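Local atomic coordinates of ESAT-6-like protein SAG1039 (Streptococcus agalactiae serogroup V, PDB entry 3GWK), a protein that is of unknown function but, as a homodimeric four-helix-bundle member of the WXG100 (ESAT-6-like) family, is probably exported by a specialised secretion system. Residues A[24-38]-A[57-71]. Residues are numbered along the deposited sequence; the frame is centred on the assembly and turned at random. Where two conformers were deposited one is given.
Sequences SQQVTEVLNLLTQEQ and FNELSPKITEFAQLL
F57 pushes its ring across to the opposing helix as a knob in the hole formed by L31, L34, T35 and Q38. CG of Q38 lies almost exactly over the ring centre, 3.6 Å from the centroid and 3° off the normal, a CH-pi contact. The bend at chi2 folds the Q38 amide back over CG and CB of F57, stacked on the ring with planes 22° apart; NE2 is hydrogen-bonded to OH of Y20 of the second subunit, and a water joins OE1 to OD1 of N58. OG1 of T35 meets the ring edge in plane, 3.8 Å from F57 CE1, while donating to its own helix at L31 O. A second water links this hydroxyl to OG of S61.

L31 returns the interlock, wedged among F57, S61, I64 and T65: CD1 touches CZ of F57 obliquely and lies against OG of S61, and CD2 comes within 3.3 Å of T65 OG1. Next along, V27 meets I64 at about a right angle; V27 CG1 lies only 3.3 Å from I64 CG2, tighter than usual van der Waals contact. The helices then close in, and at S24 and A68 the CA atoms are 4.3 Å apart. The S24 side chain turns OG away from its own N and across to the other helix, where it donates to A68 O (2.7 Å) from above the carbonyl plane; A68 CB packs on T28 OG1.

The segments run antiparallel at 158°, joining helices 10-44 and 51-95 into the helical hairpin of the WXG100 fold. The second subunit completes the four-helix bundle: its F67 ring meets F57, its F57 meets F67, and its L71 packs on L34.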
ATOM      1  N   SER A  24       6.287   4.163  -0.480  1.00 12.68           N
ATOM      2  CA  SER A  24       5.778   4.576   0.817  1.00 13.29           C
ATOM      3  C   SER A  24       4.673   5.611   0.634  1.00 12.13           C
ATOM      4  O   SER A  24       3.577   5.526   1.224  1.00 14.00           O
ATOM      5  CB  SER A  24       6.911   5.145   1.651  1.00 13.81           C
ATOM      6  OG  SER A  24       6.424   5.617   2.898  1.00 14.98           O
ATOM      7  N   GLN A  25       4.969   6.627  -0.178  1.00 12.56           N
ATOM      8  CA  GLN A  25       4.002   7.683  -0.384  1.00 13.87           C
ATOM      9  C   GLN A  25       2.698   7.160  -1.033  1.00 11.90           C
ATOM     10  O   GLN A  25       1.577   7.583  -0.708  1.00 13.29           O
ATOM     11  CB  GLN A  25       4.628   8.770  -1.211  1.00 15.82           C
ATOM     12  CG  GLN A  25       5.762   9.504  -0.463  1.00 22.31           C
ATOM     13  CD  GLN A  25       6.538  10.394  -1.392  1.00 29.07           C
ATOM     14  OE1 GLN A  25       5.974  11.246  -2.055  1.00 33.52           O
ATOM     15  NE2 GLN A  25       7.857  10.183  -1.472  1.00 26.21           N
ATOM     16  N   GLN A  26       2.868   6.273  -2.013  1.00 12.24           N
ATOM     17  CA  GLN A  26       1.694   5.725  -2.732  1.00 12.80           C
ATOM     18  C   GLN A  26       0.804   4.914  -1.786  1.00 12.79           C
ATOM     19  O   GLN A  26      -0.412   5.029  -1.799  1.00 13.89           O
ATOM     20  CB  GLN A  26       2.154   4.903  -3.876  1.00 14.01           C
ATOM     21  CG  GLN A  26       2.623   5.661  -5.103  1.00 19.79           C
ATOM     22  CD  GLN A  26       3.227   4.628  -6.115  1.00 33.42           C
ATOM     23  OE1 GLN A  26       4.297   4.048  -5.862  1.00 28.77           O
ATOM     24  NE2 GLN A  26       2.541   4.422  -7.225  1.00 53.67           N
ATOM     25  N   VAL A  27       1.417   4.100  -0.926  1.00 13.11           N
ATOM     26  CA  VAL A  27       0.669   3.293   0.044  1.00 13.94           C
ATOM     27  C   VAL A  27      -0.090   4.224   1.021  1.00 14.81           C
ATOM     28  O   VAL A  27      -1.277   4.001   1.310  1.00 14.53           O
ATOM     29  CB  VAL A  27       1.650   2.329   0.800  1.00 15.12           C
ATOM     30  CG1 VAL A  27       0.969   1.632   1.990  1.00 18.78           C
ATOM     31  CG2 VAL A  27       2.194   1.266  -0.159  1.00 17.57           C
ATOM     32  N   THR A  28       0.585   5.231   1.535  1.00 13.78           N
ATOM     33  CA  THR A  28      -0.052   6.172   2.446  1.00 14.84           C
ATOM     34  C   THR A  28      -1.232   6.824   1.799  1.00 13.57           C
ATOM     35  O   THR A  28      -2.295   6.990   2.433  1.00 14.70           O
ATOM     36  CB  THR A  28       0.991   7.218   2.940  1.00 14.09           C
ATOM     37  OG1 THR A  28       1.955   6.510   3.716  1.00 15.74           O
ATOM     38  CG2 THR A  28       0.325   8.330   3.767  1.00 16.63           C
ATOM     39  N   GLU A  29      -1.098   7.240   0.551  1.00 13.97           N
ATOM     40  CA  GLU A  29      -2.228   7.920  -0.137  0.52 15.58           C
ATOM     41  C   GLU A  29      -3.399   6.967  -0.310  1.00 13.19           C
ATOM     42  O   GLU A  29      -4.528   7.383  -0.115  1.00 14.22           O
ATOM     43  CB  GLU A  29      -1.911   8.549  -1.514  0.52 22.42           C
ATOM     44  CG  GLU A  29      -3.130   9.511  -1.983  0.52 26.18           C
ATOM     45  CD  GLU A  29      -3.841  10.306  -0.765  0.52 36.08           C
ATOM     46  OE1 GLU A  29      -4.974   9.991  -0.244  0.52 21.76           O
ATOM     47  OE2 GLU A  29      -3.215  11.239  -0.242  0.52 34.35           O
ATOM     48  N   VAL A  30      -3.136   5.737  -0.720  1.00 14.24           N
ATOM     49  CA  VAL A  30      -4.225   4.772  -0.875  1.00 14.30           C
ATOM     50  C   VAL A  30      -4.935   4.612   0.477  1.00 14.77           C
ATOM     51  O   VAL A  30      -6.179   4.657   0.566  1.00 15.28           O
ATOM     52  CB  VAL A  30      -3.746   3.423  -1.395  1.00 13.19           C
ATOM     53  CG1 VAL A  30      -4.924   2.380  -1.292  1.00 15.57           C
ATOM     54  CG2 VAL A  30      -3.272   3.522  -2.806  1.00 14.98           C
ATOM     55  N   LEU A  31      -4.158   4.413   1.523  1.00 15.17           N
ATOM     56  CA  LEU A  31      -4.787   4.174   2.831  1.00 20.67           C
ATOM     57  C   LEU A  31      -5.608   5.392   3.275  1.00 19.41           C
ATOM     58  O   LEU A  31      -6.728   5.254   3.759  1.00 19.70           O
ATOM     59  CB  LEU A  31      -3.718   3.831   3.851  1.00 18.86           C
ATOM     60  CG  LEU A  31      -4.293   3.475   5.248  1.00 22.79           C
ATOM     61  CD1 LEU A  31      -5.150   2.210   5.209  1.00 25.30           C
ATOM     62  CD2 LEU A  31      -3.122   3.328   6.211  1.00 23.01           C
ATOM     63  N   ASN A  32      -5.098   6.593   3.065  1.00 19.24           N
ATOM     64  CA  ASN A  32      -5.812   7.745   3.498  0.59 22.75           C
ATOM     65  C   ASN A  32      -7.163   7.899   2.716  1.00 20.31           C
ATOM     66  O   ASN A  32      -8.217   8.165   3.301  1.00 22.68           O
ATOM     67  CB  ASN A  32      -4.897   8.962   3.480  0.59 24.96           C
ATOM     68  CG  ASN A  32      -3.570   8.818   4.425  0.59 33.47           C
ATOM     69  OD1 ASN A  32      -3.348   7.938   5.345  0.59 29.93           O
ATOM     70  ND2 ASN A  32      -2.671   9.725   4.123  0.59 32.99           N
ATOM     71  N   LEU A  33      -7.088   7.691   1.388  1.00 18.99           N
ATOM     72  CA  LEU A  33      -8.254   7.802   0.565  1.00 18.16           C
ATOM     73  C   LEU A  33      -9.355   6.818   0.967  1.00 18.43           C
ATOM     74  O   LEU A  33     -10.549   7.167   1.067  1.00 18.07           O
ATOM     75  CB  LEU A  33      -7.900   7.559  -0.916  1.00 19.92           C
ATOM     76  CG  LEU A  33      -9.060   7.663  -1.845  1.00 30.68           C
ATOM     77  CD1 LEU A  33      -9.435   9.159  -1.982  1.00 46.76           C
ATOM     78  CD2 LEU A  33      -8.720   7.031  -3.165  1.00 33.05           C
ATOM     79  N   LEU A  34      -8.956   5.572   1.136  1.00 15.77           N
ATOM     80  CA  LEU A  34      -9.926   4.514   1.431  1.00 16.87           C
ATOM     81  C   LEU A  34     -10.399   4.516   2.900  1.00 19.72           C
ATOM     82  O   LEU A  34     -11.495   4.039   3.168  1.00 20.21           O
ATOM     83  CB  LEU A  34      -9.365   3.165   1.031  1.00 17.06           C
ATOM     84  CG  LEU A  34      -9.109   3.062  -0.515  1.00 16.69           C
ATOM     85  CD1 LEU A  34      -8.601   1.722  -0.875  1.00 17.31           C
ATOM     86  CD2 LEU A  34     -10.427   3.371  -1.290  1.00 15.77           C
ATOM     87  N   THR A  35      -9.589   5.073   3.798  1.00 19.45           N
ATOM     88  CA  THR A  35     -10.091   5.350   5.125  1.00 24.42           C
ATOM     89  C   THR A  35     -11.254   6.313   5.061  1.00 27.90           C
ATOM     90  O   THR A  35     -12.273   6.132   5.791  1.00 26.71           O
ATOM     91  CB  THR A  35      -8.956   5.878   6.034  1.00 28.17           C
ATOM     92  OG1 THR A  35      -8.033   4.835   6.172  1.00 24.97           O
ATOM     93  CG2 THR A  35      -9.505   6.223   7.454  1.00 29.42           C
ATOM     94  N   GLN A  36     -11.151   7.334   4.198  1.00 25.36           N
ATOM     95  CA  GLN A  36     -12.298   8.246   4.057  1.00 24.78           C
ATOM     96  C   GLN A  36     -13.472   7.493   3.464  1.00 21.56           C
ATOM     97  O   GLN A  36     -14.575   7.688   3.904  1.00 26.08           O
ATOM     98  CB  GLN A  36     -11.980   9.491   3.170  1.00 22.94           C
ATOM     99  CG  GLN A  36     -10.903  10.369   3.679  1.00 37.87           C
ATOM    100  CD  GLN A  36     -10.651  11.524   2.696  1.00 49.93           C
ATOM    101  OE1 GLN A  36     -11.368  11.695   1.669  1.00 53.37           O
ATOM    102  NE2 GLN A  36      -9.660  12.351   3.033  1.00 58.66           N
ATOM    103  N   GLU A  37     -13.214   6.701   2.419  1.00 19.54           N
ATOM    104  CA  GLU A  37     -14.365   5.951   1.808  1.00 21.43           C
ATOM    105  C   GLU A  37     -15.030   5.020   2.824  1.00 20.68           C
ATOM    106  O   GLU A  37     -16.268   4.892   2.869  1.00 21.25           O
ATOM    107  CB  GLU A  37     -13.885   5.117   0.593  1.00 20.36           C
ATOM    108  CG  GLU A  37     -13.448   5.995  -0.600  1.00 24.73           C
ATOM    109  CD  GLU A  37     -14.583   6.924  -1.049  1.00 21.05           C
ATOM    110  OE1 GLU A  37     -15.651   6.453  -1.491  1.00 24.90           O
ATOM    111  OE2 GLU A  37     -14.360   8.140  -0.982  1.00 24.06           O
ATOM    112  N   GLN A  38     -14.245   4.396   3.675  1.00 21.32           N
ATOM    113  CA  GLN A  38     -14.816   3.524   4.692  1.00 22.69           C
ATOM    114  C   GLN A  38     -15.800   4.309   5.585  1.00 24.10           C
ATOM    115  O   GLN A  38     -16.860   3.790   5.950  1.00 24.49           O
ATOM    116  CB  GLN A  38     -13.717   2.899   5.584  1.00 24.30           C
ATOM    117  CG  GLN A  38     -12.925   1.756   4.903  1.00 24.56           C
ATOM    118  CD  GLN A  38     -13.757   0.494   4.771  1.00 20.03           C
ATOM    119  OE1 GLN A  38     -13.885  -0.334   5.725  1.00 25.13           O
ATOM    120  NE2 GLN A  38     -14.234   0.279   3.606  1.00 18.55           N
ATOM    121  N   PHE A  57     -10.772  -4.188   7.630  1.00 23.40           N
ATOM    122  CA  PHE A  57     -10.059  -3.009   7.200  1.00 22.64           C
ATOM    123  C   PHE A  57      -9.341  -2.433   8.438  1.00 23.16           C
ATOM    124  O   PHE A  57      -8.181  -2.058   8.403  1.00 24.85           O
ATOM    125  CB  PHE A  57     -11.032  -2.028   6.580  1.00 22.07           C
ATOM    126  CG  PHE A  57     -10.366  -0.828   5.960  1.00 21.82           C
ATOM    127  CD1 PHE A  57      -9.879   0.205   6.749  1.00 24.01           C
ATOM    128  CD2 PHE A  57     -10.172  -0.759   4.591  1.00 21.26           C
ATOM    129  CE1 PHE A  57      -9.280   1.292   6.122  1.00 24.23           C
ATOM    130  CE2 PHE A  57      -9.533   0.306   3.988  1.00 20.37           C
ATOM    131  CZ  PHE A  57      -9.104   1.342   4.738  1.00 23.10           C
ATOM    132  N   ASN A  58     -10.059  -2.363   9.541  1.00 22.70           N
ATOM    133  CA  ASN A  58      -9.489  -1.704  10.739  1.00 24.01           C
ATOM    134  C   ASN A  58      -8.385  -2.514  11.318  1.00 22.03           C
ATOM    135  O   ASN A  58      -7.379  -1.940  11.855  1.00 29.37           O
ATOM    136  CB  ASN A  58     -10.578  -1.568  11.830  1.00 27.38           C
ATOM    137  CG  ASN A  58     -11.579  -0.518  11.507  1.00 30.03           C
ATOM    138  OD1 ASN A  58     -11.430   0.286  10.586  1.00 29.46           O
ATOM    139  ND2 ASN A  58     -12.636  -0.537  12.240  1.00 30.20           N
ATOM    140  N   GLU A  59      -8.465  -3.812  11.212  1.00 23.66           N
ATOM    141  CA  GLU A  59      -7.376  -4.694  11.680  1.00 23.92           C
ATOM    142  C   GLU A  59      -6.119  -4.594  10.779  1.00 27.46           C
ATOM    143  O   GLU A  59      -4.920  -4.695  11.243  1.00 28.10           O
ATOM    144  CB  GLU A  59      -7.852  -6.127  11.638  1.00 30.42           C
ATOM    145  CG  GLU A  59      -6.902  -7.128  12.221  1.00 34.90           C
ATOM    146  CD  GLU A  59      -7.547  -8.503  12.425  1.00 40.52           C
ATOM    147  OE1 GLU A  59      -7.254  -9.419  11.626  1.00 51.01           O
ATOM    148  OE2 GLU A  59      -8.353  -8.622  13.354  1.00 48.18           O
ATOM    149  N   LEU A  60      -6.315  -4.439   9.477  1.00 25.46           N
ATOM    150  CA  LEU A  60      -5.163  -4.413   8.549  1.00 24.43           C
ATOM    151  C   LEU A  60      -4.543  -3.038   8.442  1.00 27.28           C
ATOM    152  O   LEU A  60      -3.328  -2.938   8.146  1.00 30.72           O
ATOM    153  CB  LEU A  60      -5.658  -4.862   7.166  1.00 23.35           C
ATOM    154  CG  LEU A  60      -5.820  -6.390   7.099  1.00 25.36           C
ATOM    155  CD1 LEU A  60      -6.567  -6.728   5.818  1.00 20.75           C
ATOM    156  CD2 LEU A  60      -4.471  -7.066   7.138  1.00 27.31           C
ATOM    157  N   SER A  61      -5.351  -2.003   8.605  1.00 25.51           N
ATOM    158  CA  SER A  61      -4.969  -0.571   8.471  1.00 28.84           C
ATOM    159  C   SER A  61      -3.589  -0.266   9.175  1.00 31.86           C
ATOM    160  O   SER A  61      -2.651   0.207   8.484  1.00 30.78           O
ATOM    161  CB  SER A  61      -6.071   0.438   8.846  1.00 32.41           C
ATOM    162  OG  SER A  61      -5.608   1.837   8.728  1.00 41.37           O
ATOM    163  N   PRO A  62      -3.414  -0.648  10.444  1.00 30.91           N
ATOM    164  CA  PRO A  62      -2.105  -0.330  11.070  1.00 34.09           C
ATOM    165  C   PRO A  62      -0.928  -1.059  10.435  1.00 29.54           C
ATOM    166  O   PRO A  62       0.161  -0.507  10.433  1.00 30.31           O
ATOM    167  CB  PRO A  62      -2.270  -0.806  12.546  1.00 36.92           C
ATOM    168  CG  PRO A  62      -3.678  -1.121  12.700  1.00 33.30           C
ATOM    169  CD  PRO A  62      -4.360  -1.260  11.404  1.00 37.80           C
ATOM    170  N   LYS A  63      -1.136  -2.230   9.824  1.00 29.08           N
ATOM    171  CA  LYS A  63      -0.108  -2.928   9.088  1.00 28.90           C
ATOM    172  C   LYS A  63       0.287  -2.205   7.818  1.00 20.33           C
ATOM    173  O   LYS A  63       1.443  -2.138   7.475  1.00 22.47           O
ATOM    174  CB  LYS A  63      -0.598  -4.339   8.762  1.00 31.17           C
ATOM    175  CG  LYS A  63      -0.954  -5.088  10.071  1.00 37.99           C
ATOM    176  CD  LYS A  63       0.317  -5.886  10.566  1.00 27.16           C
ATOM    177  CE  LYS A  63       1.127  -5.371  11.643  1.00 38.35           C
ATOM    178  NZ  LYS A  63       1.013  -6.376  12.754  1.00 42.16           N
ATOM    179  N   ILE A  64      -0.673  -1.594   7.179  1.00 21.37           N
ATOM    180  CA  ILE A  64      -0.405  -0.774   6.014  1.00 17.29           C
ATOM    181  C   ILE A  64       0.403   0.488   6.409  1.00 17.35           C
ATOM    182  O   ILE A  64       1.392   0.844   5.733  1.00 16.47           O
ATOM    183  CB  ILE A  64      -1.730  -0.387   5.319  1.00 17.46           C
ATOM    184  CG1 ILE A  64      -2.561  -1.665   5.057  1.00 23.14           C
ATOM    185  CG2 ILE A  64      -1.374   0.371   4.009  1.00 20.91           C
ATOM    186  CD1 ILE A  64      -1.830  -2.852   4.400  1.00 23.49           C
ATOM    187  N   THR A  65       0.011   1.109   7.529  1.00 18.58           N
ATOM    188  CA  THR A  65       0.793   2.239   8.043  1.00 18.34           C
ATOM    189  C   THR A  65       2.230   1.810   8.362  1.00 14.70           C
ATOM    190  O   THR A  65       3.197   2.502   7.983  1.00 15.14           O
ATOM    191  CB  THR A  65       0.101   2.836   9.244  1.00 21.78           C
ATOM    192  OG1 THR A  65      -1.191   3.310   8.863  1.00 26.02           O
ATOM    193  CG2 THR A  65       0.926   4.014   9.853  1.00 21.70           C
ATOM    194  N   GLU A  66       2.378   0.660   8.986  1.00 18.93           N
ATOM    195  CA  GLU A  66       3.731   0.168   9.295  0.50 16.54           C
ATOM    196  C   GLU A  66       4.516  -0.081   8.027  1.00 17.62           C
ATOM    197  O   GLU A  66       5.730   0.140   7.974  1.00 15.87           O
ATOM    198  CB  GLU A  66       3.770  -1.117  10.125  0.50 17.78           C
ATOM    199  CG  GLU A  66       5.275  -1.676  10.437  0.50 17.96           C
ATOM    200  CD  GLU A  66       6.189  -0.625  11.032  0.50 23.96           C
ATOM    201  OE1 GLU A  66       7.305  -0.513  10.737  0.50 17.78           O
ATOM    202  OE2 GLU A  66       5.717   0.247  11.760  0.50 16.75           O
ATOM    203  N   PHE A  67       3.854  -0.633   7.022  1.00 18.79           N
ATOM    204  CA  PHE A  67       4.557  -0.912   5.787  1.00 16.72           C
ATOM    205  C   PHE A  67       5.045   0.381   5.166  1.00 14.59           C
ATOM    206  O   PHE A  67       6.190   0.464   4.714  1.00 13.96           O
ATOM    207  CB  PHE A  67       3.604  -1.666   4.855  1.00 16.91           C
ATOM    208  CG  PHE A  67       4.249  -2.192   3.566  1.00 16.36           C
ATOM    209  CD1 PHE A  67       5.283  -3.154   3.596  1.00 17.12           C
ATOM    210  CD2 PHE A  67       3.816  -1.761   2.316  1.00 14.77           C
ATOM    211  CE1 PHE A  67       5.794  -3.659   2.434  1.00 16.83           C
ATOM    212  CE2 PHE A  67       4.369  -2.287   1.159  1.00 16.34           C
ATOM    213  CZ  PHE A  67       5.382  -3.221   1.236  1.00 18.67           C
ATOM    214  N   ALA A  68       4.199   1.365   5.072  1.00 14.45           N
ATOM    215  CA  ALA A  68       4.640   2.685   4.550  1.00 14.47           C
ATOM    216  C   ALA A  68       5.816   3.203   5.355  1.00 14.09           C
ATOM    217  O   ALA A  68       6.765   3.747   4.816  1.00 13.41           O
ATOM    218  CB  ALA A  68       3.487   3.670   4.520  1.00 15.84           C
ATOM    219  N   GLN A  69       5.754   3.095   6.663  1.00 14.48           N
ATOM    220  CA  GLN A  69       6.852   3.572   7.507  1.00 15.91           C
ATOM    221  C   GLN A  69       8.132   2.771   7.245  1.00 15.24           C
ATOM    222  O   GLN A  69       9.239   3.329   7.145  1.00 14.67           O
ATOM    223  CB  GLN A  69       6.399   3.524   8.983  1.00 21.31           C
ATOM    224  CG  GLN A  69       7.247   4.626   9.862  1.00 30.69           C
ATOM    225  CD  GLN A  69       6.989   6.285   9.447  1.00 36.22           C
ATOM    226  OE1 GLN A  69       7.649   6.876   8.445  1.00 41.65           O
ATOM    227  NE2 GLN A  69       6.153   7.012  10.265  1.00 39.03           N
ATOM    228  N   LEU A  70       8.050   1.466   7.093  1.00 15.26           N
ATOM    229  CA  LEU A  70       9.189   0.629   6.771  1.00 16.30           C
ATOM    230  C   LEU A  70       9.853   1.039   5.457  1.00 13.47           C
ATOM    231  O   LEU A  70      11.087   1.135   5.350  1.00 13.64           O
ATOM    232  CB  LEU A  70       8.748  -0.831   6.713  1.00 16.41           C
ATOM    233  CG  LEU A  70       9.802  -1.802   6.159  1.00 17.22           C
ATOM    234  CD1 LEU A  70      11.046  -1.917   7.080  1.00 19.75           C
ATOM    235  CD2 LEU A  70       9.170  -3.155   5.949  1.00 16.94           C
ATOM    236  N   LEU A  71       9.029   1.278   4.411  1.00 13.34           N
ATOM    237  CA  LEU A  71       9.558   1.629   3.122  1.00 12.37           C
ATOM    238  C   LEU A  71      10.314   2.958   3.233  1.00 12.78           C
ATOM    239  O   LEU A  71      11.385   3.145   2.664  1.00 13.29           O
ATOM    240  CB  LEU A  71       8.455   1.728   2.116  1.00 13.14           C
ATOM    241  CG  LEU A  71       7.745   0.408   1.779  1.00 17.03           C
ATOM    242  CD1 LEU A  71       6.639   0.638   0.813  1.00 13.54           C
ATOM    243  CD2 LEU A  71       8.459  -0.874   1.635  1.00 21.58           C
TER
HETATM  244  O   HOH W   1      -1.097   6.330   7.377  0.94 20.21           O
HETATM  245  O   HOH W   2      -7.463   4.018   8.550  0.85 26.24           O
HETATM  246  O   HOH W   3     -13.228   0.932   8.347  1.00 24.68           O